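Local coordinates for glycosyl hydrolase family 2, TIM barrel domain protein (Faecalibacterium prausnitzii A2-165, PDB 6ED2), which probably acts as a gut bacterial beta-glucuronidase, hydrolysing beta-glucuronide conjugates and so reactivating drugs that had been glucuronidated, at residues 94-99 / 153-158; 106-111 / 204-209; 272-277 / 292-297; 442-447 / 476-481. One frame throughout, in Å; residues are numbered along the deposited sequence.

Interaction 1 of 4, residues 94-99 / 153-158; sequences WYETSF and FNKLSV
Tyr-95 pairs with Val-158, Thr-97 with Leu-156 and Phe-99 with Asn-154 through reciprocal backbone hydrogen bonds, six in all, which make strands 94-99 and 153-158 antiparallel neighbours. The bond from Val-158 N to Tyr-95 O is 2.8 Å long and nearly straight at 170°. Between these pairs, the CA-H groups of Glu-96 and Ser-98 lean on the carbonyl oxygens of Leu-156 and Asn-154.

Charge and water dominate the face that carries Glu-96, Lys-155 and Ser-157. Glu-96 has its CG anti to the backbone N (chi1 -175°) and runs on extended, while Lys-155 bends twice along its chain to cross it; Glu-96 OE2 forms a salt bridge of 3.4 Å with Lys-155 NZ. The other oxygen, Glu-96 OE1, accepts a 2.6 Å bond from a water that also donates to Ser-157 OG over 2.7 Å; this hydroxyl bonds to Ala-62 O too. Leu-65 N donates to OE1 as well, and Asp-64 is a second anionic partner of the lysine. With an alanine here, Lys-155 would probably have to rely on Asp-64 for its countercharge, and the bridging water would lose one of its two acceptors.

Apolar contacts fill the reverse face. The Phe-99 ring, swung between its backbone N and carbonyl carbon (chi1 61°), receives Asn-154 CB over one face, 3.8 Å from the ring centroid, in a CH-pi contact. Leu-156 CB lies at the ring edge, 3.9 Å from Phe-99 CE2.

The pair is thus two-sided: hydrogen bonds and the Lys-155/Asp-64 ion pair tie one face to the loop at Ala-62 to Leu-65, whereas the other joins the jelly-roll core beside Trp-46 and Leu-112.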
# COMPACT_ATOMS: atom_id res chain seq x y z
N TRP A 94 -34.68 -6.60 -13.95
CA TRP A 94 -35.94 -6.54 -13.21
C TRP A 94 -35.71 -6.55 -11.71
O TRP A 94 -34.90 -7.34 -11.19
CB TRP A 94 -36.85 -7.71 -13.58
CG TRP A 94 -37.34 -7.76 -15.00
CD1 TRP A 94 -36.63 -8.10 -16.10
CD2 TRP A 94 -38.68 -7.49 -15.45
NE1 TRP A 94 -37.43 -8.06 -17.22
CE2 TRP A 94 -38.69 -7.68 -16.85
CE3 TRP A 94 -39.86 -7.09 -14.81
CZ2 TRP A 94 -39.84 -7.49 -17.62
CZ3 TRP A 94 -40.99 -6.91 -15.57
CH2 TRP A 94 -40.98 -7.11 -16.96
N TYR A 95 -36.46 -5.70 -11.02
CA TYR A 95 -36.60 -5.72 -9.57
C TYR A 95 -38.03 -6.10 -9.23
O TYR A 95 -38.97 -5.76 -9.96
CB TYR A 95 -36.29 -4.35 -8.97
CG TYR A 95 -34.82 -4.00 -8.85
CD1 TYR A 95 -34.18 -4.06 -7.62
CD2 TYR A 95 -34.09 -3.58 -9.96
CE1 TYR A 95 -32.85 -3.73 -7.50
CE2 TYR A 95 -32.74 -3.24 -9.85
CZ TYR A 95 -32.12 -3.33 -8.61
OH TYR A 95 -30.79 -3.00 -8.46
N GLU A 96 -38.20 -6.81 -8.12
CA GLU A 96 -39.53 -7.28 -7.73
C GLU A 96 -39.62 -7.32 -6.22
O GLU A 96 -38.68 -7.78 -5.55
CB GLU A 96 -39.83 -8.66 -8.32
CG GLU A 96 -41.25 -9.16 -8.05
CD GLU A 96 -41.40 -10.68 -8.22
OE1 GLU A 96 -41.34 -11.17 -9.37
OE2 GLU A 96 -41.56 -11.38 -7.20
N THR A 97 -40.72 -6.84 -5.68
CA THR A 97 -41.00 -7.02 -4.26
C THR A 97 -42.51 -7.07 -4.08
O THR A 97 -43.27 -7.10 -5.05
CB THR A 97 -40.33 -5.93 -3.42
OG1 THR A 97 -40.52 -6.24 -2.04
CG2 THR A 97 -40.90 -4.53 -3.72
N SER A 98 -42.95 -7.12 -2.83
CA SER A 98 -44.35 -7.18 -2.48
C SER A 98 -44.61 -6.13 -1.43
O SER A 98 -43.74 -5.83 -0.61
CB SER A 98 -44.77 -8.55 -1.90
OG SER A 98 -44.59 -9.57 -2.87
N PHE A 99 -45.80 -5.55 -1.46
CA PHE A 99 -46.15 -4.58 -0.45
C PHE A 99 -47.59 -4.79 -0.06
O PHE A 99 -48.42 -5.24 -0.86
CB PHE A 99 -45.91 -3.13 -0.91
CG PHE A 99 -46.73 -2.71 -2.11
CD1 PHE A 99 -47.94 -2.04 -1.95
CD2 PHE A 99 -46.28 -2.96 -3.40
CE1 PHE A 99 -48.68 -1.63 -3.06
CE2 PHE A 99 -47.02 -2.55 -4.51
CZ PHE A 99 -48.22 -1.90 -4.34
N PHE A 153 -51.51 -8.40 -0.08
CA PHE A 153 -50.21 -8.13 -0.65
C PHE A 153 -50.35 -7.83 -2.15
O PHE A 153 -51.26 -8.31 -2.82
CB PHE A 153 -49.25 -9.29 -0.41
CG PHE A 153 -48.71 -9.32 0.98
CD1 PHE A 153 -47.67 -8.47 1.36
CD2 PHE A 153 -49.25 -10.18 1.94
CE1 PHE A 153 -47.17 -8.46 2.65
CE2 PHE A 153 -48.76 -10.19 3.25
CZ PHE A 153 -47.72 -9.33 3.61
N ASN A 154 -49.43 -7.00 -2.65
CA ASN A 154 -49.42 -6.57 -4.03
C ASN A 154 -48.02 -6.73 -4.60
O ASN A 154 -47.03 -6.49 -3.90
CB ASN A 154 -49.88 -5.11 -4.13
CG ASN A 154 -51.33 -4.95 -3.72
OD1 ASN A 154 -52.22 -4.99 -4.56
ND2 ASN A 154 -51.58 -4.78 -2.42
N LYS A 155 -47.94 -7.13 -5.87
CA LYS A 155 -46.65 -7.34 -6.51
C LYS A 155 -46.18 -6.06 -7.19
O LYS A 155 -46.91 -5.45 -7.97
CB LYS A 155 -46.73 -8.47 -7.54
CG LYS A 155 -45.41 -8.67 -8.26
CD LYS A 155 -45.20 -10.11 -8.65
CE LYS A 155 -44.87 -10.96 -7.45
NZ LYS A 155 -44.76 -12.39 -7.85
N LEU A 156 -44.95 -5.65 -6.87
CA LEU A 156 -44.30 -4.51 -7.49
C LEU A 156 -43.16 -5.03 -8.34
O LEU A 156 -42.22 -5.62 -7.80
CB LEU A 156 -43.78 -3.54 -6.43
CG LEU A 156 -42.89 -2.39 -6.89
CD1 LEU A 156 -43.57 -1.61 -8.03
CD2 LEU A 156 -42.61 -1.51 -5.69
N SER A 157 -43.26 -4.82 -9.65
CA SER A 157 -42.20 -5.21 -10.58
C SER A 157 -41.69 -3.98 -11.30
O SER A 157 -42.48 -3.17 -11.80
CB SER A 157 -42.70 -6.24 -11.60
OG SER A 157 -43.44 -7.24 -10.95
N VAL A 158 -40.37 -3.84 -11.38
CA VAL A 158 -39.75 -2.72 -12.07
C VAL A 158 -38.87 -3.29 -13.17
O VAL A 158 -37.93 -4.04 -12.91
CB VAL A 158 -38.94 -1.83 -11.11
CG1 VAL A 158 -38.29 -0.67 -11.88
CG2 VAL A 158 -39.83 -1.29 -10.01
O HOH W 1 -41.95 -9.48 -11.20

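Interaction 2 of 4, residues 106-111 / 204-209; sequences SGWDIV and ALPKER
Asp-109 OD2 is gripped by three donors. Arg-209 NH1 reaches its anti lone pair at 3.0 Å and 164°, Arg-209 NH2 adds a weak bond of 3.4 Å, and a water completes the set while accepting a hydrogen bond from NH2. The carboxylate meets the edge of the guanidinium with the two planes 71° apart. NH1 also donates to Pro-206 O over 2.7 Å, so one nitrogen clasps both the aspartate and a backbone carbonyl three residues back in its own segment, and Leu-205 CD1 rests against a guanidinium face. The remaining aspartate oxygen, OD1, bonds to Thr-145. A leucine in place of Arg-209 would probably leave the buried Asp-109 carboxylate without its ion-pair mate and Pro-206 O without this donor.

Behind the ion pair, Asp-109 and Leu-205 form one antiparallel hydrogen-bonded pair, with Asp-109 N 2.7 Å from Leu-205 O. On the other side of the backbone Ala-204 CB sits over the five-membered ring of Trp-108, 4.0 Å from its centroid, and the indole NE1 bonds to Thr-36 O. Farther out, the aliphatic part of Lys-207 lies across Asp-109, and a water links Gly-107 O to Lys-207 N.

Such a join belongs to the multidomain architecture of glycosyl hydrolase family 2: the chain leaves the last strand of the jelly-roll sugar-binding domain in this region, and Arg-209, which also touches Asp-289, leads directly into strand 210-219 of the immunoglobulin-like domain.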
# COMPACT_ATOMS: atom_id res chain seq x y z
N SER A 106 -58.32 2.44 2.28
CA SER A 106 -59.40 2.64 1.33
C SER A 106 -59.89 4.08 1.37
O SER A 106 -60.13 4.64 2.44
CB SER A 106 -60.56 1.68 1.64
OG SER A 106 -61.26 1.33 0.47
N GLY A 107 -60.04 4.69 0.19
CA GLY A 107 -60.43 6.08 0.10
C GLY A 107 -59.28 7.06 -0.01
O GLY A 107 -59.49 8.20 -0.44
N TRP A 108 -58.07 6.67 0.38
CA TRP A 108 -56.88 7.45 0.13
C TRP A 108 -56.37 7.18 -1.28
O TRP A 108 -56.65 6.14 -1.87
CB TRP A 108 -55.78 7.07 1.10
CG TRP A 108 -55.58 7.86 2.33
CD1 TRP A 108 -54.79 8.96 2.47
CD2 TRP A 108 -56.08 7.56 3.64
NE1 TRP A 108 -54.80 9.39 3.78
CE2 TRP A 108 -55.58 8.54 4.51
CE3 TRP A 108 -56.92 6.57 4.15
CZ2 TRP A 108 -55.88 8.56 5.87
CZ3 TRP A 108 -57.23 6.59 5.50
CH2 TRP A 108 -56.71 7.58 6.35
N ASP A 109 -55.60 8.13 -1.82
CA ASP A 109 -54.78 7.82 -2.98
C ASP A 109 -53.59 6.97 -2.56
O ASP A 109 -52.95 7.24 -1.54
CB ASP A 109 -54.30 9.11 -3.65
CG ASP A 109 -54.96 9.35 -5.01
OD1 ASP A 109 -55.69 8.46 -5.53
OD2 ASP A 109 -54.76 10.45 -5.54
N ILE A 110 -53.29 5.96 -3.36
CA ILE A 110 -52.18 5.04 -3.10
C ILE A 110 -51.13 5.28 -4.17
O ILE A 110 -51.37 5.03 -5.36
CB ILE A 110 -52.62 3.56 -3.12
CG1 ILE A 110 -53.97 3.36 -2.40
CG2 ILE A 110 -51.53 2.71 -2.46
CD1 ILE A 110 -53.95 3.79 -0.96
N VAL A 111 -49.95 5.73 -3.73
CA VAL A 111 -48.90 6.21 -4.63
C VAL A 111 -47.56 5.61 -4.21
O VAL A 111 -47.19 5.70 -3.04
CB VAL A 111 -48.82 7.75 -4.63
CG1 VAL A 111 -47.85 8.23 -5.70
CG2 VAL A 111 -50.21 8.40 -4.81
N ALA A 204 -49.95 6.83 1.38
CA ALA A 204 -51.39 7.06 1.33
C ALA A 204 -51.59 8.57 1.42
O ALA A 204 -51.16 9.19 2.40
CB ALA A 204 -52.13 6.33 2.45
N LEU A 205 -52.17 9.16 0.38
CA LEU A 205 -52.30 10.61 0.28
C LEU A 205 -53.75 11.00 0.05
O LEU A 205 -54.47 10.29 -0.66
CB LEU A 205 -51.43 11.15 -0.87
CG LEU A 205 -49.97 10.72 -0.89
CD1 LEU A 205 -49.32 11.11 -2.19
CD2 LEU A 205 -49.23 11.31 0.29
N PRO A 206 -54.21 12.11 0.62
CA PRO A 206 -55.56 12.59 0.30
C PRO A 206 -55.69 12.87 -1.19
O PRO A 206 -54.73 13.28 -1.86
CB PRO A 206 -55.70 13.88 1.13
CG PRO A 206 -54.57 13.86 2.11
CD PRO A 206 -53.46 13.08 1.44
N LYS A 207 -56.88 12.62 -1.73
CA LYS A 207 -57.09 12.83 -3.15
C LYS A 207 -56.96 14.31 -3.53
O LYS A 207 -56.51 14.62 -4.63
CB LYS A 207 -58.44 12.25 -3.55
CG LYS A 207 -58.28 10.76 -3.88
CD LYS A 207 -59.51 9.94 -3.65
CE LYS A 207 -59.30 8.57 -4.25
NZ LYS A 207 -60.58 7.82 -4.25
N GLU A 208 -57.30 15.22 -2.63
CA GLU A 208 -57.00 16.63 -2.79
C GLU A 208 -55.81 16.97 -1.91
O GLU A 208 -55.89 16.87 -0.68
CB GLU A 208 -58.20 17.50 -2.43
CG GLU A 208 -57.92 18.97 -2.68
CD GLU A 208 -59.08 19.89 -2.34
OE1 GLU A 208 -60.20 19.38 -2.09
OE2 GLU A 208 -58.88 21.13 -2.36
N ARG A 209 -54.71 17.41 -2.52
CA ARG A 209 -53.49 17.55 -1.74
C ARG A 209 -52.57 18.60 -2.33
O ARG A 209 -52.68 18.96 -3.51
CB ARG A 209 -52.75 16.21 -1.66
CG ARG A 209 -52.41 15.64 -3.03
CD ARG A 209 -51.54 14.42 -2.86
NE ARG A 209 -51.29 13.69 -4.09
CZ ARG A 209 -52.14 12.83 -4.64
NH1 ARG A 209 -53.34 12.62 -4.10
NH2 ARG A 209 -51.80 12.19 -5.75
O HOH W 2 -58.81 11.22 0.12
O HOH W 3 -52.67 10.51 -7.70

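Interaction 3 of 4, residues 272-277 / 292-297; sequences AYLYDL and LDRIGI
In the beta hairpin of strands 275-283 and 286-295, part of the immunoglobulin-like domain of this family, Tyr-275 pairs with Ile-295 and Leu-277 with Asp-293. Tyr-275 N meets Ile-295 O at 2.8 Å, almost straight at 172°, and Leu-277 N meets Asp-293 O at 2.7 Å. Beyond the Tyr-275/Ile-295 pair the two chain segments are bridged by a water, which donates to Tyr-273 O and accepts from Ile-297 N, each over 2.7 Å. A side chain at Gly-296 would probably press on Leu-274 CD2.

Arg-294 carries the outer face. Bent at chi3 (77°), it turns its guanidinium so that Leu-274 CD1 lies over one face, 3.5 Å above the plane. Asp-276 runs alongside it, pointing the same way, but their salt bridge is long, with Asp-276 OD1 3.7 Å from Arg-294 NE. The stronger partner is Glu-369 of helix 361-370, which bonds to NH1 and so ties the hairpin to the TIM barrel.

On the inner face, Ile-297 CD1 comes within 3.7 Å of Tyr-275 CE2, and Leu-277 CD2 touches Ile-295 CG2.

Strand 238-244, which supplies the magnesium ligands Thr-239 and Glu-241, flanks strand 275-283 on its other edge; strands 210-219 and 223-232 pack against Ile-295, and Leu-292 touches Phe-153 of a second subunit.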
# COMPACT_ATOMS: atom_id res chain seq x y z
N ALA A 272 -26.34 27.15 10.09
CA ALA A 272 -27.68 26.98 9.55
C ALA A 272 -28.71 27.29 10.62
O ALA A 272 -28.46 27.13 11.82
CB ALA A 272 -27.87 25.56 9.04
N TYR A 273 -29.87 27.76 10.18
CA TYR A 273 -31.05 27.79 11.03
C TYR A 273 -32.26 27.47 10.17
O TYR A 273 -32.46 28.07 9.12
CB TYR A 273 -31.24 29.15 11.70
CG TYR A 273 -32.14 29.05 12.90
CD1 TYR A 273 -31.61 28.74 14.15
CD2 TYR A 273 -33.51 29.23 12.79
CE1 TYR A 273 -32.43 28.63 15.26
CE2 TYR A 273 -34.34 29.11 13.90
CZ TYR A 273 -33.79 28.82 15.13
OH TYR A 273 -34.58 28.72 16.25
N LEU A 274 -33.05 26.51 10.62
CA LEU A 274 -34.20 26.02 9.87
C LEU A 274 -35.47 26.29 10.66
O LEU A 274 -35.47 26.24 11.90
CB LEU A 274 -34.07 24.52 9.57
CG LEU A 274 -32.91 24.17 8.62
CD1 LEU A 274 -32.79 22.66 8.41
CD2 LEU A 274 -33.06 24.89 7.26
N TYR A 275 -36.54 26.63 9.95
CA TYR A 275 -37.87 26.81 10.50
C TYR A 275 -38.76 25.68 10.00
O TYR A 275 -38.53 25.11 8.94
CB TYR A 275 -38.49 28.15 10.10
CG TYR A 275 -37.94 29.35 10.82
CD1 TYR A 275 -38.60 29.90 11.93
CD2 TYR A 275 -36.79 29.98 10.37
CE1 TYR A 275 -38.10 31.03 12.58
CE2 TYR A 275 -36.29 31.11 11.00
CZ TYR A 275 -36.94 31.63 12.11
OH TYR A 275 -36.43 32.74 12.72
N ASP A 276 -39.81 25.40 10.75
CA ASP A 276 -40.74 24.35 10.38
C ASP A 276 -41.92 24.96 9.63
O ASP A 276 -42.56 25.89 10.13
CB ASP A 276 -41.21 23.57 11.61
CG ASP A 276 -40.09 22.79 12.25
OD1 ASP A 276 -39.49 21.94 11.57
OD2 ASP A 276 -39.79 23.04 13.44
N LEU A 277 -42.17 24.46 8.43
CA LEU A 277 -43.22 24.96 7.56
C LEU A 277 -44.39 23.99 7.60
O LEU A 277 -44.20 22.78 7.43
CB LEU A 277 -42.70 25.12 6.13
CG LEU A 277 -43.61 25.74 5.07
CD1 LEU A 277 -43.94 27.19 5.42
CD2 LEU A 277 -42.95 25.69 3.72
N LEU A 292 -45.43 19.13 5.36
CA LEU A 292 -44.49 19.60 6.36
C LEU A 292 -43.09 19.63 5.77
O LEU A 292 -42.67 18.71 5.07
CB LEU A 292 -44.51 18.69 7.60
CG LEU A 292 -45.84 18.51 8.34
CD1 LEU A 292 -45.77 17.29 9.26
CD2 LEU A 292 -46.19 19.76 9.13
N ASP A 293 -42.36 20.70 6.05
CA ASP A 293 -41.02 20.82 5.51
C ASP A 293 -40.25 21.77 6.42
O ASP A 293 -40.80 22.33 7.38
CB ASP A 293 -41.04 21.29 4.05
CG ASP A 293 -39.80 20.86 3.26
OD1 ASP A 293 -38.82 20.36 3.87
OD2 ASP A 293 -39.81 21.06 2.02
N ARG A 294 -38.96 21.89 6.15
CA ARG A 294 -38.10 22.81 6.88
C ARG A 294 -37.41 23.70 5.86
O ARG A 294 -36.96 23.21 4.82
CB ARG A 294 -37.10 22.06 7.72
CG ARG A 294 -37.78 21.10 8.67
CD ARG A 294 -36.78 20.23 9.38
NE ARG A 294 -36.10 20.93 10.46
CZ ARG A 294 -34.83 20.72 10.78
NH1 ARG A 294 -34.11 19.82 10.09
NH2 ARG A 294 -34.28 21.40 11.78
N ILE A 295 -37.37 25.00 6.15
CA ILE A 295 -36.82 25.98 5.23
C ILE A 295 -35.85 26.87 5.99
O ILE A 295 -35.94 27.04 7.20
CB ILE A 295 -37.91 26.84 4.56
CG1 ILE A 295 -38.64 27.65 5.62
CG2 ILE A 295 -38.86 25.99 3.77
CD1 ILE A 295 -39.86 28.40 5.08
N GLY A 296 -34.91 27.43 5.26
CA GLY A 296 -33.96 28.38 5.81
C GLY A 296 -34.18 29.74 5.17
O GLY A 296 -34.46 29.83 3.97
N ILE A 297 -34.06 30.78 5.98
CA ILE A 297 -34.27 32.15 5.52
C ILE A 297 -32.91 32.71 5.12
O ILE A 297 -32.07 33.02 5.97
CB ILE A 297 -34.93 33.01 6.61
CG1 ILE A 297 -36.28 32.40 7.01
CG2 ILE A 297 -35.13 34.43 6.12
CD1 ILE A 297 -37.01 33.24 8.05
O HOH W 4 -33.54 30.51 8.65

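Interaction 4 of 4, residues 442-447 / 476-481; sequences PQCTSA and MTSLPD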
# COMPACT_ATOMS: atom_id res chain seq x y z
N PRO A 442 -19.55 20.44 -21.89
CA PRO A 442 -20.08 20.26 -23.24
C PRO A 442 -19.07 20.78 -24.25
O PRO A 442 -18.21 21.61 -23.94
CB PRO A 442 -21.35 21.11 -23.24
CG PRO A 442 -21.03 22.21 -22.30
CD PRO A 442 -20.09 21.65 -21.25
N GLN A 443 -19.17 20.27 -25.47
CA GLN A 443 -18.34 20.76 -26.57
C GLN A 443 -18.90 22.11 -27.02
O GLN A 443 -19.54 22.24 -28.06
CB GLN A 443 -18.30 19.74 -27.71
CG GLN A 443 -17.39 20.12 -28.88
CD GLN A 443 -17.38 19.08 -30.00
OE1 GLN A 443 -18.35 18.35 -30.21
NE2 GLN A 443 -16.26 19.00 -30.71
N CYS A 444 -18.65 23.15 -26.21
CA CYS A 444 -19.28 24.45 -26.41
C CYS A 444 -18.55 25.32 -27.44
O CYS A 444 -18.85 26.52 -27.55
CB CYS A 444 -19.43 25.20 -25.08
SG CYS A 444 -17.91 25.75 -24.20
N THR A 445 -17.60 24.74 -28.18
CA THR A 445 -17.08 25.29 -29.41
C THR A 445 -17.82 24.75 -30.62
O THR A 445 -17.58 25.21 -31.75
CB THR A 445 -15.59 24.99 -29.56
OG1 THR A 445 -15.38 23.58 -29.45
CG2 THR A 445 -14.76 25.72 -28.50
N SER A 446 -18.71 23.79 -30.41
CA SER A 446 -19.43 23.17 -31.52
C SER A 446 -20.37 24.17 -32.16
O SER A 446 -20.95 25.04 -31.48
CB SER A 446 -20.20 21.94 -31.00
OG SER A 446 -21.14 21.44 -31.93
N ALA A 447 -20.51 24.08 -33.48
CA ALA A 447 -21.61 24.77 -34.14
C ALA A 447 -22.91 24.26 -33.54
O ALA A 447 -23.04 23.08 -33.23
CB ALA A 447 -21.59 24.52 -35.65
N MET A 476 -11.56 21.92 -21.21
CA MET A 476 -10.23 22.52 -21.36
C MET A 476 -9.97 22.99 -22.79
O MET A 476 -9.18 23.92 -23.00
CB MET A 476 -9.15 21.53 -20.93
CG MET A 476 -8.74 21.66 -19.45
SD MET A 476 -7.06 21.07 -19.02
CE MET A 476 -6.05 22.54 -19.32
N THR A 477 -10.61 22.35 -23.77
CA THR A 477 -10.51 22.73 -25.17
C THR A 477 -11.43 23.89 -25.54
O THR A 477 -11.44 24.29 -26.71
CB THR A 477 -10.84 21.54 -26.06
OG1 THR A 477 -12.15 21.06 -25.73
CG2 THR A 477 -9.83 20.42 -25.87
N SER A 478 -12.23 24.43 -24.61
CA SER A 478 -13.05 25.61 -24.87
C SER A 478 -12.37 26.79 -24.20
O SER A 478 -12.33 26.88 -22.98
CB SER A 478 -14.47 25.43 -24.33
OG SER A 478 -15.18 24.48 -25.12
N LEU A 479 -11.83 27.70 -25.01
CA LEU A 479 -11.00 28.80 -24.55
C LEU A 479 -11.82 30.08 -24.46
O LEU A 479 -12.93 30.16 -24.97
CB LEU A 479 -9.80 28.98 -25.49
CG LEU A 479 -8.96 27.71 -25.66
CD1 LEU A 479 -7.72 27.99 -26.50
CD2 LEU A 479 -8.56 27.11 -24.30
N PRO A 480 -11.30 31.11 -23.78
CA PRO A 480 -12.07 32.36 -23.65
C PRO A 480 -12.57 32.92 -24.98
O PRO A 480 -13.68 33.47 -25.05
CB PRO A 480 -11.06 33.32 -23.01
CG PRO A 480 -10.12 32.44 -22.27
CD PRO A 480 -10.04 31.16 -23.02
N ASP A 481 -11.79 32.74 -26.04
CA ASP A 481 -12.04 33.34 -27.34
C ASP A 481 -12.73 32.40 -28.31
O ASP A 481 -13.17 32.85 -29.37
CB ASP A 481 -10.72 33.84 -27.95
CG ASP A 481 -9.55 32.82 -27.77
OD1 ASP A 481 -8.91 32.48 -28.80
OD2 ASP A 481 -9.26 32.38 -26.62
O HOH W 5 -14.71 22.58 -26.60
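Cys-444 and Ser-478 bring together two loops of the TIM barrel, each following a barrel strand: loop 442-447 comes after strand 433-440, and loop 476-481 after the adjacent strand 470-474. Both leave the C-terminal ends of their strands, the end at which active sites lie in this fold. The contact is small, burying 138 Å² in all, and uneven.

Its tight part is the buried side. Cys-444 SG, held between its backbone N and carbonyl carbon (chi1 66°), lies 3.1 Å from Ser-478 OG and 3.5 Å from Ser-478 CB, a close approach of sulfur to hydroxyl. Thr-445 adds its methyl, CG2 standing 3.6 Å from the same Ser-478 OG, so the serine hydroxyl touches both the thiol and the methyl. Tyr-472 and Phe-453 touch Cys-444 from the barrel strand 470-474 and helix 449-463, which closes this side with aromatic groups.

The 442-447 loop presents Cys-444 and Thr-445 by a tight fold of its own. An inverse gamma turn at Gln-443 runs into a type I beta turn, in which Ser-446 N bonds to Gln-443 O at 2.9 Å.

Toward solvent the loops draw apart, and Thr-477 there is exposed. Direct contact thins to Thr-445 CG2 against Thr-477 O, 4.0 Å away, and water does the joining instead. One molecule is shared by three hydroxyls, with Ser-478 OG on the buried side, and Thr-445 OG1 and Thr-477 OG1 each 3.1 Å from the water oxygen.

Along the chain, interactions 1 and 2 interleave, since 106-111 falls between 94-99 and 153-158 and 204-209 follows 153-158, whereas interactions 3 and 4 follow in series. The first two share the antiparallel sheet system of the sugar-binding domain; their centres lie about 20 Å apart and strand 92-101 leads on to strand 109-114. Interaction 3 lies at the open end of a hairpin in the next domain, its centre about 26 Å from that of interaction 2, and interaction 4 lies in the TIM barrel, about 41 Å centre to centre from interaction 3 and across the chain's centre. Together they sample three successive domains of a family 2 glycosidase, two beta-rich modules preceding the barrel.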